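Local coordinates for protein terminal oxygenase component of carbazole (Janthinobacterium sp., PDB 7BUG) that serves as the terminal oxygenase of carbazole 1,9a-dioxygenase, adding dioxygen to the angular and adjacent carbons of carbazole with a Rieske cluster and a mononuclear iron, at residues G41-L46 with V80-K85; C132-L137 with R147-N152; K225-L230 with R366-E371. One frame throughout, in Å; residues are numbered along the deposited sequence.

Contact 1. Residues G41-L46 with V80-K85; sequences GEPKTL and VECKTK
Pro43 meets Val80 and Cys82 in a small apolar surface contact that joins the lead-in to edge strand 44-48 of the Rieske domain to the loop running towards strand 87-89. The evidence is compact: 97 Å² is buried in all, and both approaches converge on one ring carbon. Pro43 CG lies 3.9 Å from Val80 CG1 and 4.0 Å from Cys82 SG, so the proline ring meets both side chains, two residues apart in the loop, through its CG. Val80 CG1 is the methyl trans to the backbone N (chi1 172°), which places that branch, and not CG2, against the ring. Ile88 of strand 87-89 also touches both Val80 and Cys82, while Pro43 packs on Leu54 and Asn56 of strand 51-58 as well.

Polar groups flank the patch. Lys44 NZ folds back to Glu42 O at 2.9 Å, the donor standing 41° out of the carbonyl plane. In the loop, a salt bridge links Lys83 NZ to Glu81 OE1 over 2.9 Å, and Glu81 also binds Tyr185 and Lys188 of the second subunit. The loop thus faces a neighbouring subunit while it lies between the cluster-binding segments that carry Cys69 and Cys90, a placement characteristic of the Rieske [2Fe-2S] domain in trimeric ring-hydroxylating oxygenases.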
ATOM      1  N   GLY A  41       9.737 -35.803  -1.044  1.00 16.68           N
ATOM      2  CA  GLY A  41      10.859 -34.931  -1.399  1.00 17.90           C
ATOM      3  C   GLY A  41      10.453 -33.706  -2.199  1.00 20.13           C
ATOM      4  O   GLY A  41      11.355 -33.180  -2.933  1.00 22.33           O
ATOM      5  N   GLU A  42       9.193 -33.257  -2.101  1.00 18.90           N
ATOM      6  CA  GLU A  42       8.733 -32.004  -2.767  1.00 22.14           C
ATOM      7  C   GLU A  42       8.345 -30.990  -1.680  1.00 19.62           C
ATOM      8  O   GLU A  42       7.169 -30.885  -1.380  1.00 22.39           O
ATOM      9  CB  GLU A  42       7.593 -32.328  -3.721  1.00 27.46           C
ATOM     10  CG  GLU A  42       8.062 -33.280  -4.840  1.00 37.10           C
ATOM     11  CD  GLU A  42       7.020 -33.879  -5.776  1.00 42.50           C
ATOM     12  OE1 GLU A  42       5.992 -33.214  -6.028  1.00 44.38           O
ATOM     13  OE2 GLU A  42       7.249 -35.018  -6.273  1.00 47.66           O
ATOM     14  N   PRO A  43       9.290 -30.279  -1.044  1.00 19.48           N
ATOM     15  CA  PRO A  43       8.942 -29.331   0.027  1.00 17.45           C
ATOM     16  C   PRO A  43       7.933 -28.295  -0.472  1.00 17.90           C
ATOM     17  O   PRO A  43       7.967 -27.888  -1.627  1.00 20.85           O
ATOM     18  CB  PRO A  43      10.248 -28.681   0.455  1.00 19.30           C
ATOM     19  CG  PRO A  43      11.335 -29.600  -0.073  1.00 20.69           C
ATOM     20  CD  PRO A  43      10.741 -30.297  -1.272  1.00 20.95           C
ATOM     21  N   LYS A  44       7.042 -27.869   0.429  1.00 16.00           N
ATOM     22  CA  LYS A  44       5.979 -26.879   0.133  1.00 17.47           C
ATOM     23  C   LYS A  44       6.129 -25.747   1.130  1.00 16.34           C
ATOM     24  O   LYS A  44       6.457 -26.016   2.312  1.00 15.50           O
ATOM     25  CB  LYS A  44       4.620 -27.557   0.246  1.00 20.80           C
ATOM     26  CG  LYS A  44       4.379 -28.672  -0.776  1.00 28.14           C
ATOM     27  CD  LYS A  44       4.123 -28.125  -2.184  1.00 33.93           C
ATOM     28  CE  LYS A  44       3.925 -29.175  -3.267  1.00 35.63           C
ATOM     29  NZ  LYS A  44       4.905 -30.281  -3.139  1.00 41.63           N
ATOM     30  N   THR A  45       5.875 -24.512   0.693  1.00 16.14           N
ATOM     31  CA  THR A  45       5.922 -23.311   1.556  1.00 18.34           C
ATOM     32  C   THR A  45       4.508 -22.928   1.916  1.00 17.73           C
ATOM     33  O   THR A  45       3.627 -23.094   1.078  1.00 22.14           O
ATOM     34  CB  THR A  45       6.361 -22.077   0.769  1.00 26.75           C
ATOM     35  OG1 THR A  45       5.496 -22.018  -0.368  1.00 30.59           O
ATOM     36  CG2 THR A  45       7.770 -22.159   0.286  1.00 28.27           C
ATOM     37  N   LEU A  46       4.330 -22.410   3.117  1.00 14.25           N
ATOM     38  CA  LEU A  46       3.034 -21.830   3.483  1.00 14.17           C
ATOM     39  C   LEU A  46       3.289 -20.860   4.630  1.00 12.17           C
ATOM     40  O   LEU A  46       4.360 -20.882   5.228  1.00 13.27           O
ATOM     41  CB  LEU A  46       2.063 -22.930   3.843  1.00 16.28           C
ATOM     42  CG  LEU A  46       2.487 -23.782   5.037  1.00 18.55           C
ATOM     43  CD1 LEU A  46       1.832 -23.317   6.310  1.00 21.73           C
ATOM     44  CD2 LEU A  46       2.144 -25.224   4.756  1.00 24.69           C
ATOM     45  N   VAL A  80      15.108 -24.079  -3.320  1.00 11.83           N
ATOM     46  CA  VAL A  80      15.240 -25.250  -2.426  1.00 12.34           C
ATOM     47  C   VAL A  80      16.418 -26.096  -2.890  1.00 13.33           C
ATOM     48  O   VAL A  80      16.470 -26.488  -4.088  1.00 13.76           O
ATOM     49  CB  VAL A  80      13.945 -26.075  -2.416  1.00 13.28           C
ATOM     50  CG1 VAL A  80      14.139 -27.380  -1.659  1.00 13.55           C
ATOM     51  CG2 VAL A  80      12.791 -25.272  -1.836  1.00 14.28           C
ATOM     52  N   GLU A  81      17.324 -26.405  -1.979  1.00 13.12           N
ATOM     53  CA  GLU A  81      18.472 -27.316  -2.218  1.00 14.02           C
ATOM     54  C   GLU A  81      18.407 -28.412  -1.181  1.00 15.19           C
ATOM     55  O   GLU A  81      18.870 -28.220  -0.054  1.00 16.57           O
ATOM     56  CB  GLU A  81      19.792 -26.559  -2.140  1.00 14.19           C
ATOM     57  CG  GLU A  81      20.044 -25.613  -3.290  1.00 14.33           C
ATOM     58  CD  GLU A  81      21.477 -25.092  -3.419  1.00 16.09           C
ATOM     59  OE1 GLU A  81      22.393 -25.786  -2.928  1.00 21.58           O
ATOM     60  OE2 GLU A  81      21.658 -24.070  -4.103  1.00 16.96           O
ATOM     61  N   CYS A  82      17.811 -29.558  -1.493  1.00 14.51           N
ATOM     62  CA  CYS A  82      17.854 -30.702  -0.546  1.00 15.65           C
ATOM     63  C   CYS A  82      18.906 -31.647  -1.074  1.00 18.33           C
ATOM     64  O   CYS A  82      18.639 -32.311  -2.136  1.00 18.73           O
ATOM     65  CB  CYS A  82      16.505 -31.390  -0.412  1.00 15.74           C
ATOM     66  SG  CYS A  82      15.257 -30.384   0.447  1.00 17.91           S
ATOM     67  N   LYS A  83      20.082 -31.629  -0.459  1.00 16.14           N
ATOM     68  CA  LYS A  83      21.246 -32.308  -1.072  1.00 17.63           C
ATOM     69  C   LYS A  83      21.416 -33.690  -0.469  1.00 18.62           C
ATOM     70  O   LYS A  83      22.162 -34.488  -1.082  1.00 20.74           O
ATOM     71  CB  LYS A  83      22.487 -31.452  -0.908  1.00 18.06           C
ATOM     72  CG  LYS A  83      22.276 -30.058  -1.459  1.00 21.21           C
ATOM     73  CD  LYS A  83      23.531 -29.188  -1.505  1.00 22.58           C
ATOM     74  CE  LYS A  83      24.046 -28.970  -2.901  1.00 23.54           C
ATOM     75  NZ  LYS A  83      23.030 -28.432  -3.811  1.00 21.67           N
ATOM     76  N   THR A  84      20.848 -33.934   0.707  1.00 17.26           N
ATOM     77  CA  THR A  84      20.650 -35.299   1.249  1.00 18.66           C
ATOM     78  C   THR A  84      19.183 -35.448   1.657  1.00 20.39           C
ATOM     79  O   THR A  84      18.502 -34.427   1.907  1.00 18.57           O
ATOM     80  CB  THR A  84      21.581 -35.623   2.410  1.00 18.04           C
ATOM     81  OG1 THR A  84      21.168 -34.975   3.618  1.00 16.78           O
ATOM     82  CG2 THR A  84      23.016 -35.288   2.074  1.00 16.37           C
ATOM     83  N   LYS A  85      18.718 -36.684   1.784  1.00 19.84           N
ATOM     84  CA  LYS A  85      17.326 -37.003   2.186  1.00 21.65           C
ATOM     85  C   LYS A  85      16.985 -36.258   3.474  1.00 18.97           C
ATOM     86  O   LYS A  85      15.863 -35.758   3.611  1.00 20.24           O
ATOM     87  CB  LYS A  85      17.240 -38.514   2.482  1.00 26.31           C
ATOM     88  CG  LYS A  85      15.955 -39.189   2.073  1.00 32.70           C
ATOM     89  CD  LYS A  85      15.963 -40.719   2.200  1.00 32.24           C
ATOM     90  CE  LYS A  85      16.343 -41.220   3.586  1.00 37.55           C
ATOM     91  NZ  LYS A  85      16.220 -42.708   3.748  1.00 34.89           N
TER

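Contact 2. Residues C132-L137 with R147-N152; sequences CVFIYL and RDTPPN
Tyr136 turns the edge of its ring towards the guanidinium of Arg147, CE1 standing 4.4 Å from NH2 with that nitrogen near the ring plane. This excludes a cation-pi stack; a water bridges the two groups instead. The water donates to Tyr136 OH at 2.9 Å and accepts from Arg147 NH1 at 2.9 Å, and it lies in the plane of both flat groups, at the edge of each. The ring reaches this position because its CG is trans to the backbone N (chi1 -177°).

Arg147 grips its neighbour Asp148 side-on in a salt bridge. NE reaches OD1 at 3.0 Å, meeting it 44° above the carboxylate plane, whereas NH2 takes the syn lone pair of OD2 at 2.9 Å. Further bonds fix the pair: NH2 also donates to Asn27 O, and the carboxylate is bound by His28 ND1 and Trp29 N. These partners tie the loop to strand 28-32 and the residue just before it; that strand is the neighbour of strand 132-137 in the antiparallel sheet of the Rieske domain. The same loop then leads on to strand 158-167, at the edge of the sheet of the catalytic domain, so the contact sits at the passage between the two.

Two residues back along the strand, Phe134 sends its ring to Thr149: CE2 lies 4.2 Å from CG2, and the methyl approaches obliquely. Thr149 O is bound in turn by Arg224 NE.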
ATOM      1  N   CYS A 132      -5.500 -35.138   5.969  1.00 14.65           N
ATOM      2  CA  CYS A 132      -5.261 -33.690   6.235  1.00 14.06           C
ATOM      3  C   CYS A 132      -3.935 -33.520   6.958  1.00 13.75           C
ATOM      4  O   CYS A 132      -3.610 -34.321   7.883  1.00 13.95           O
ATOM      5  CB  CYS A 132      -6.373 -33.080   7.067  1.00 14.32           C
ATOM      6  SG  CYS A 132      -8.014 -33.316   6.328  1.00 15.56           S
ATOM      7  N   VAL A 133      -3.199 -32.465   6.609  1.00 12.50           N
ATOM      8  CA  VAL A 133      -1.892 -32.178   7.233  1.00 11.58           C
ATOM      9  C   VAL A 133      -2.103 -31.123   8.312  1.00 11.85           C
ATOM     10  O   VAL A 133      -2.479 -29.994   7.952  1.00 11.39           O
ATOM     11  CB  VAL A 133      -0.876 -31.692   6.188  1.00 11.74           C
ATOM     12  CG1 VAL A 133       0.446 -31.262   6.811  1.00 13.21           C
ATOM     13  CG2 VAL A 133      -0.667 -32.735   5.104  1.00 13.27           C
ATOM     14  N   PHE A 134      -1.770 -31.481   9.558  1.00 10.84           N
ATOM     15  CA  PHE A 134      -1.904 -30.557  10.711  1.00 11.25           C
ATOM     16  C   PHE A 134      -0.521 -30.180  11.211  1.00 11.37           C
ATOM     17  O   PHE A 134       0.348 -31.079  11.394  1.00 11.52           O
ATOM     18  CB  PHE A 134      -2.671 -31.260  11.828  1.00 11.99           C
ATOM     19  CG  PHE A 134      -4.126 -31.481  11.582  1.00 11.75           C
ATOM     20  CD1 PHE A 134      -4.615 -32.597  10.917  1.00 11.29           C
ATOM     21  CD2 PHE A 134      -5.029 -30.528  12.001  1.00 11.07           C
ATOM     22  CE1 PHE A 134      -5.984 -32.735  10.676  1.00 12.32           C
ATOM     23  CE2 PHE A 134      -6.391 -30.723  11.830  1.00 11.74           C
ATOM     24  CZ  PHE A 134      -6.859 -31.840  11.191  1.00 11.61           C
ATOM     25  N   ILE A 135      -0.303 -28.900  11.470  1.00 10.42           N
ATOM     26  CA  ILE A 135       0.937 -28.391  12.098  1.00 10.10           C
ATOM     27  C   ILE A 135       0.579 -27.881  13.487  1.00 11.01           C
ATOM     28  O   ILE A 135      -0.422 -27.178  13.604  1.00 11.21           O
ATOM     29  CB  ILE A 135       1.558 -27.284  11.223  1.00 11.70           C
ATOM     30  CG1 ILE A 135       1.946 -27.859   9.864  1.00 11.42           C
ATOM     31  CG2 ILE A 135       2.729 -26.604  11.916  1.00 12.47           C
ATOM     32  CD1 ILE A 135       2.441 -26.845   8.896  1.00 12.33           C
ATOM     33  N   TYR A 136       1.371 -28.253  14.474  1.00 10.62           N
ATOM     34  CA  TYR A 136       1.239 -27.701  15.833  1.00 10.48           C
ATOM     35  C   TYR A 136       2.050 -26.430  15.879  1.00 11.19           C
ATOM     36  O   TYR A 136       3.272 -26.512  15.937  1.00 11.03           O
ATOM     37  CB  TYR A 136       1.718 -28.707  16.865  1.00 11.00           C
ATOM     38  CG  TYR A 136       1.526 -28.169  18.257  1.00 11.57           C
ATOM     39  CD1 TYR A 136       0.264 -28.060  18.798  1.00 12.26           C
ATOM     40  CD2 TYR A 136       2.610 -27.741  19.016  1.00 13.30           C
ATOM     41  CE1 TYR A 136       0.081 -27.583  20.082  1.00 12.33           C
ATOM     42  CE2 TYR A 136       2.428 -27.290  20.312  1.00 14.48           C
ATOM     43  CZ  TYR A 136       1.162 -27.224  20.843  1.00 13.78           C
ATOM     44  OH  TYR A 136       1.026 -26.767  22.129  1.00 15.53           O
ATOM     45  N   LEU A 137       1.403 -25.279  15.686  1.00 12.00           N
ATOM     46  CA  LEU A 137       2.122 -23.984  15.692  1.00 12.45           C
ATOM     47  C   LEU A 137       2.257 -23.556  17.155  1.00 13.79           C
ATOM     48  O   LEU A 137       1.459 -22.800  17.640  1.00 14.72           O
ATOM     49  CB  LEU A 137       1.410 -22.961  14.823  1.00 12.33           C
ATOM     50  CG  LEU A 137       2.234 -21.802  14.276  1.00 12.19           C
ATOM     51  CD1 LEU A 137       2.878 -20.947  15.358  1.00 12.77           C
ATOM     52  CD2 LEU A 137       3.293 -22.276  13.306  1.00 11.76           C
ATOM     53  N   ARG A 147      -7.592 -32.962  20.776  1.00 14.68           N
ATOM     54  CA  ARG A 147      -7.919 -31.770  21.578  1.00 15.49           C
ATOM     55  C   ARG A 147      -8.440 -30.645  20.665  1.00 13.69           C
ATOM     56  O   ARG A 147      -9.314 -29.879  21.117  1.00 15.63           O
ATOM     57  CB  ARG A 147      -6.728 -31.257  22.358  1.00 15.16           C
ATOM     58  CG  ARG A 147      -7.134 -30.265  23.434  1.00 16.31           C
ATOM     59  CD  ARG A 147      -6.032 -29.386  23.886  1.00 16.97           C
ATOM     60  NE  ARG A 147      -5.481 -28.556  22.795  1.00 15.44           N
ATOM     61  CZ  ARG A 147      -4.363 -27.856  22.903  1.00 15.39           C
ATOM     62  NH1 ARG A 147      -3.746 -27.760  24.085  1.00 16.94           N
ATOM     63  NH2 ARG A 147      -3.878 -27.174  21.878  1.00 14.01           N
ATOM     64  N   ASP A 148      -7.871 -30.555  19.456  1.00 13.72           N
ATOM     65  CA  ASP A 148      -8.062 -29.383  18.561  1.00 11.42           C
ATOM     66  C   ASP A 148      -8.857 -29.816  17.344  1.00 14.34           C
ATOM     67  O   ASP A 148      -8.792 -29.111  16.325  1.00 14.51           O
ATOM     68  CB  ASP A 148      -6.717 -28.785  18.158  1.00 11.83           C
ATOM     69  CG  ASP A 148      -6.021 -28.032  19.283  1.00 12.07           C
ATOM     70  OD1 ASP A 148      -6.698 -27.644  20.242  1.00 13.73           O
ATOM     71  OD2 ASP A 148      -4.765 -27.903  19.212  1.00 11.79           O
ATOM     72  N   THR A 149      -9.677 -30.852  17.459  1.00 14.28           N
ATOM     73  CA  THR A 149     -10.514 -31.338  16.342  1.00 14.98           C
ATOM     74  C   THR A 149     -11.890 -31.564  16.911  1.00 15.64           C
ATOM     75  O   THR A 149     -12.042 -31.852  18.104  1.00 17.60           O
ATOM     76  CB  THR A 149      -9.978 -32.600  15.658  1.00 17.97           C
ATOM     77  OG1 THR A 149      -9.819 -33.635  16.632  1.00 21.07           O
ATOM     78  CG2 THR A 149      -8.645 -32.406  14.990  1.00 18.27           C
ATOM     79  N   PRO A 150     -12.947 -31.356  16.118  1.00 14.76           N
ATOM     80  CA  PRO A 150     -14.285 -31.521  16.656  1.00 16.59           C
ATOM     81  C   PRO A 150     -14.531 -32.991  16.937  1.00 16.43           C
ATOM     82  O   PRO A 150     -13.918 -33.865  16.318  1.00 15.36           O
ATOM     83  CB  PRO A 150     -15.199 -31.073  15.498  1.00 18.54           C
ATOM     84  CG  PRO A 150     -14.297 -30.201  14.687  1.00 18.03           C
ATOM     85  CD  PRO A 150     -12.922 -30.848  14.737  1.00 16.13           C
ATOM     86  N   PRO A 151     -15.513 -33.295  17.792  1.00 16.82           N
ATOM     87  CA  PRO A 151     -15.888 -34.698  17.998  1.00 19.31           C
ATOM     88  C   PRO A 151     -16.263 -35.375  16.661  1.00 16.58           C
ATOM     89  O   PRO A 151     -16.870 -34.735  15.794  1.00 17.59           O
ATOM     90  CB  PRO A 151     -17.108 -34.621  18.927  1.00 20.16           C
ATOM     91  CG  PRO A 151     -17.085 -33.249  19.537  1.00 20.91           C
ATOM     92  CD  PRO A 151     -16.358 -32.362  18.539  1.00 20.08           C
ATOM     93  N   ASN A 152     -15.877 -36.653  16.533  1.00 17.19           N
ATOM     94  CA  ASN A 152     -16.173 -37.601  15.415  1.00 20.32           C
ATOM     95  C   ASN A 152     -15.221 -37.392  14.237  1.00 17.40           C
ATOM     96  O   ASN A 152     -15.183 -38.233  13.375  1.00 17.19           O
ATOM     97  CB  ASN A 152     -17.663 -37.604  15.018  1.00 21.68           C
ATOM     98  CG  ASN A 152     -18.555 -37.935  16.211  1.00 27.52           C
ATOM     99  OD1 ASN A 152     -19.095 -37.048  16.858  1.00 28.11           O
ATOM    100  ND2 ASN A 152     -18.600 -39.208  16.594  1.00 26.88           N
TER
HETATM  101  O   HOH W   1      -1.126 -26.548  24.036  1.00 18.09           O

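Contact 3. Residues K225-L230 with R366-E371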
ATOM      1  N   LYS A 225     -12.445 -27.798  23.570  1.00 16.68           N
ATOM      2  CA  LYS A 225     -13.175 -26.641  24.122  1.00 15.80           C
ATOM      3  C   LYS A 225     -14.084 -26.127  23.006  1.00 17.17           C
ATOM      4  O   LYS A 225     -13.563 -25.794  21.934  1.00 16.26           O
ATOM      5  CB  LYS A 225     -12.226 -25.553  24.620  1.00 16.63           C
ATOM      6  CG  LYS A 225     -11.216 -25.996  25.683  1.00 18.30           C
ATOM      7  CD  LYS A 225     -11.857 -26.166  27.048  1.00 19.04           C
ATOM      8  CE  LYS A 225     -10.832 -26.436  28.112  1.00 23.41           C
ATOM      9  NZ  LYS A 225     -10.563 -27.870  28.152  1.00 25.75           N
ATOM     10  N   GLY A 226     -15.392 -26.085  23.242  1.00 17.21           N
ATOM     11  CA  GLY A 226     -16.285 -25.577  22.191  1.00 16.87           C
ATOM     12  C   GLY A 226     -17.619 -25.100  22.711  1.00 18.17           C
ATOM     13  O   GLY A 226     -17.867 -25.059  23.930  1.00 18.98           O
ATOM     14  N   VAL A 227     -18.457 -24.688  21.782  1.00 16.99           N
ATOM     15  CA  VAL A 227     -19.815 -24.141  22.062  1.00 16.52           C
ATOM     16  C   VAL A 227     -20.774 -24.765  21.063  1.00 16.30           C
ATOM     17  O   VAL A 227     -20.500 -24.722  19.867  1.00 15.11           O
ATOM     18  CB  VAL A 227     -19.875 -22.597  21.997  1.00 17.90           C
ATOM     19  CG1 VAL A 227     -21.239 -22.094  22.456  1.00 19.49           C
ATOM     20  CG2 VAL A 227     -18.789 -21.964  22.824  1.00 19.33           C
ATOM     21  N   TYR A 228     -21.893 -25.296  21.542  1.00 17.20           N
ATOM     22  CA  TYR A 228     -23.022 -25.702  20.679  1.00 17.53           C
ATOM     23  C   TYR A 228     -24.013 -24.544  20.628  1.00 16.37           C
ATOM     24  O   TYR A 228     -24.265 -23.912  21.663  1.00 18.86           O
ATOM     25  CB  TYR A 228     -23.730 -26.958  21.204  1.00 16.91           C
ATOM     26  CG  TYR A 228     -22.959 -28.236  21.005  1.00 17.96           C
ATOM     27  CD1 TYR A 228     -21.937 -28.604  21.864  1.00 21.01           C
ATOM     28  CD2 TYR A 228     -23.190 -29.030  19.901  1.00 19.37           C
ATOM     29  CE1 TYR A 228     -21.215 -29.776  21.663  1.00 21.32           C
ATOM     30  CE2 TYR A 228     -22.474 -30.194  19.675  1.00 22.07           C
ATOM     31  CZ  TYR A 228     -21.461 -30.555  20.546  1.00 21.30           C
ATOM     32  OH  TYR A 228     -20.746 -31.694  20.280  1.00 24.79           O
ATOM     33  N   ASP A 229     -24.531 -24.319  19.418  1.00 18.44           N
ATOM     34  CA  ASP A 229     -25.621 -23.363  19.084  1.00 21.47           C
ATOM     35  C   ASP A 229     -26.937 -24.112  19.307  1.00 21.07           C
ATOM     36  O   ASP A 229     -27.257 -24.996  18.521  1.00 21.70           O
ATOM     37  CB  ASP A 229     -25.470 -22.857  17.639  1.00 24.32           C
ATOM     38  CG  ASP A 229     -26.670 -22.050  17.136  1.00 27.74           C
ATOM     39  OD1 ASP A 229     -27.527 -21.700  17.972  1.00 28.61           O
ATOM     40  OD2 ASP A 229     -26.769 -21.848  15.893  1.00 30.04           O
ATOM     41  N   LEU A 230     -27.661 -23.750  20.352  1.00 21.43           N
ATOM     42  CA  LEU A 230     -28.945 -24.388  20.713  1.00 24.46           C
ATOM     43  C   LEU A 230     -30.106 -23.454  20.380  1.00 28.51           C
ATOM     44  O   LEU A 230     -31.184 -23.688  20.952  1.00 28.91           O
ATOM     45  CB  LEU A 230     -28.949 -24.704  22.209  1.00 24.46           C
ATOM     46  CG  LEU A 230     -27.805 -25.585  22.693  1.00 23.88           C
ATOM     47  CD1 LEU A 230     -28.035 -25.936  24.152  1.00 24.52           C
ATOM     48  CD2 LEU A 230     -27.657 -26.824  21.844  1.00 24.54           C
ATOM     49  N   ARG A 366     -16.716 -16.125  21.689  1.00 13.16           N
ATOM     50  CA  ARG A 366     -15.679 -15.106  21.946  1.00 13.52           C
ATOM     51  C   ARG A 366     -15.158 -15.291  23.376  1.00 12.99           C
ATOM     52  O   ARG A 366     -13.938 -15.172  23.627  1.00 14.02           O
ATOM     53  CB  ARG A 366     -16.173 -13.691  21.713  1.00 14.33           C
ATOM     54  CG  ARG A 366     -16.590 -13.400  20.277  1.00 12.95           C
ATOM     55  CD  ARG A 366     -17.006 -11.925  20.251  1.00 14.66           C
ATOM     56  NE  ARG A 366     -17.328 -11.501  18.891  1.00 13.76           N
ATOM     57  CZ  ARG A 366     -17.958 -10.357  18.629  1.00 14.71           C
ATOM     58  NH1 ARG A 366     -18.263  -9.528  19.624  1.00 15.48           N
ATOM     59  NH2 ARG A 366     -18.163 -10.032  17.364  1.00 14.55           N
ATOM     60  N   LYS A 367     -16.079 -15.606  24.285  1.00 14.19           N
ATOM     61  CA  LYS A 367     -15.710 -15.841  25.705  1.00 16.32           C
ATOM     62  C   LYS A 367     -14.957 -17.156  25.841  1.00 14.28           C
ATOM     63  O   LYS A 367     -13.951 -17.193  26.567  1.00 15.58           O
ATOM     64  CB  LYS A 367     -16.998 -15.835  26.519  1.00 18.96           C
ATOM     65  CG  LYS A 367     -17.646 -14.468  26.613  1.00 25.98           C
ATOM     66  CD  LYS A 367     -18.675 -14.384  27.746  1.00 29.89           C
ATOM     67  CE  LYS A 367     -20.108 -14.330  27.290  1.00 37.27           C
ATOM     68  NZ  LYS A 367     -20.641 -12.948  27.393  1.00 40.98           N
ATOM     69  N   LEU A 368     -15.454 -18.204  25.222  1.00 14.32           N
ATOM     70  CA  LEU A 368     -14.774 -19.527  25.278  1.00 14.73           C
ATOM     71  C   LEU A 368     -13.349 -19.348  24.746  1.00 15.16           C
ATOM     72  O   LEU A 368     -12.363 -19.820  25.366  1.00 14.73           O
ATOM     73  CB  LEU A 368     -15.543 -20.532  24.430  1.00 15.74           C
ATOM     74  CG  LEU A 368     -14.788 -21.849  24.395  1.00 17.71           C
ATOM     75  CD1 LEU A 368     -15.431 -22.855  25.309  1.00 18.41           C
ATOM     76  CD2 LEU A 368     -14.624 -22.375  22.999  1.00 18.81           C
ATOM     77  N   ALA A 369     -13.187 -18.670  23.609  1.00 14.33           N
ATOM     78  CA  ALA A 369     -11.865 -18.520  22.979  1.00 13.80           C
ATOM     79  C   ALA A 369     -10.982 -17.707  23.906  1.00 14.60           C
ATOM     80  O   ALA A 369      -9.777 -17.988  23.984  1.00 14.74           O
ATOM     81  CB  ALA A 369     -12.004 -17.832  21.631  1.00 13.94           C
ATOM     82  N   SER A 370     -11.530 -16.654  24.518  1.00 14.92           N
ATOM     83  CA  SER A 370     -10.754 -15.763  25.413  1.00 14.69           C
ATOM     84  C   SER A 370     -10.239 -16.565  26.609  1.00 15.08           C
ATOM     85  O   SER A 370      -9.076 -16.317  26.989  1.00 15.99           O
ATOM     86  CB  SER A 370     -11.584 -14.613  25.866  1.00 15.14           C
ATOM     87  OG  SER A 370     -11.905 -13.700  24.822  1.00 16.01           O
ATOM     88  N   GLU A 371     -11.065 -17.465  27.141  1.00 15.28           N
ATOM     89  CA  GLU A 371     -10.741 -18.160  28.419  1.00 18.33           C
ATOM     90  C   GLU A 371      -9.824 -19.359  28.153  1.00 21.23           C
ATOM     91  O   GLU A 371      -8.950 -19.640  29.004  1.00 20.18           O
ATOM     92  CB  GLU A 371     -12.001 -18.587  29.171  1.00 21.25           C
ATOM     93  CG  GLU A 371     -11.651 -19.287  30.482  1.00 29.72           C
ATOM     94  CD  GLU A 371     -12.808 -19.780  31.354  1.00 37.50           C
ATOM     95  OE1 GLU A 371     -13.984 -19.699  30.905  1.00 38.23           O
ATOM     96  OE2 GLU A 371     -12.530 -20.274  32.477  1.00 43.21           O
TER
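Leu368 packs on Lys225, on the backbone of Gly226 and on the side chain of Val227, an instance of helix-on-sheet packing in the catalytic domain, whose family belongs to the Bet v 1-like clan. Helix 360-372 here lies against strand 226-229, and Leu368 also touches Val216 of the adjoining strand 214-217.

The apolar part pairs Leu368 CB with Val227 CG2 at 3.9 Å, the two side chains running past each other in opposite directions. Contacts with the main chain come from the leucine methyls: CD1 lies 3.6 Å from Gly226 O, and CD2 lies 3.7 Å from Gly226 CA. Leu368 has CG trans to the backbone N (chi1 175°), which carries the forked end out over the strand. With an alanine here the forked end is gone, which would probably open a gap over the backbone of Lys225 and Gly226, while the CB contact with Val227 could remain.

The polar bonds lie beside the contact, not across it. Lys225 NZ turns to Gly223 O, and Arg366 forms salt bridges with Glu176 and Glu353. Within the helix, Arg366 O is gripped twice from opposite faces of its plane, by Ser370 N at 3.0 Å and Ser370 OG at 2.8 Å.

In the fold
The three contacts follow one another in series along the chain, each closing before the next opens. Contacts 1 and 2 share the six-stranded antiparallel sheet of the Rieske domain, through edge strand 44-48 and strand 132-137 respectively; their centres are about 24 Å apart and they do not touch. Contact 3 belongs to the seven-stranded sheet of the catalytic domain, through strand 226-229. Its centre lies about 17 Å from that of contact 2, and the two meet where Pro151 CG comes 4.0 Å from Tyr228 OH. Contacts 1 and 3 are about 39 Å apart between centres. Contact 2 has its strand in the Rieske sheet and its loop leading to strand 158-167 of the catalytic sheet, consistent with a place at the domain junction.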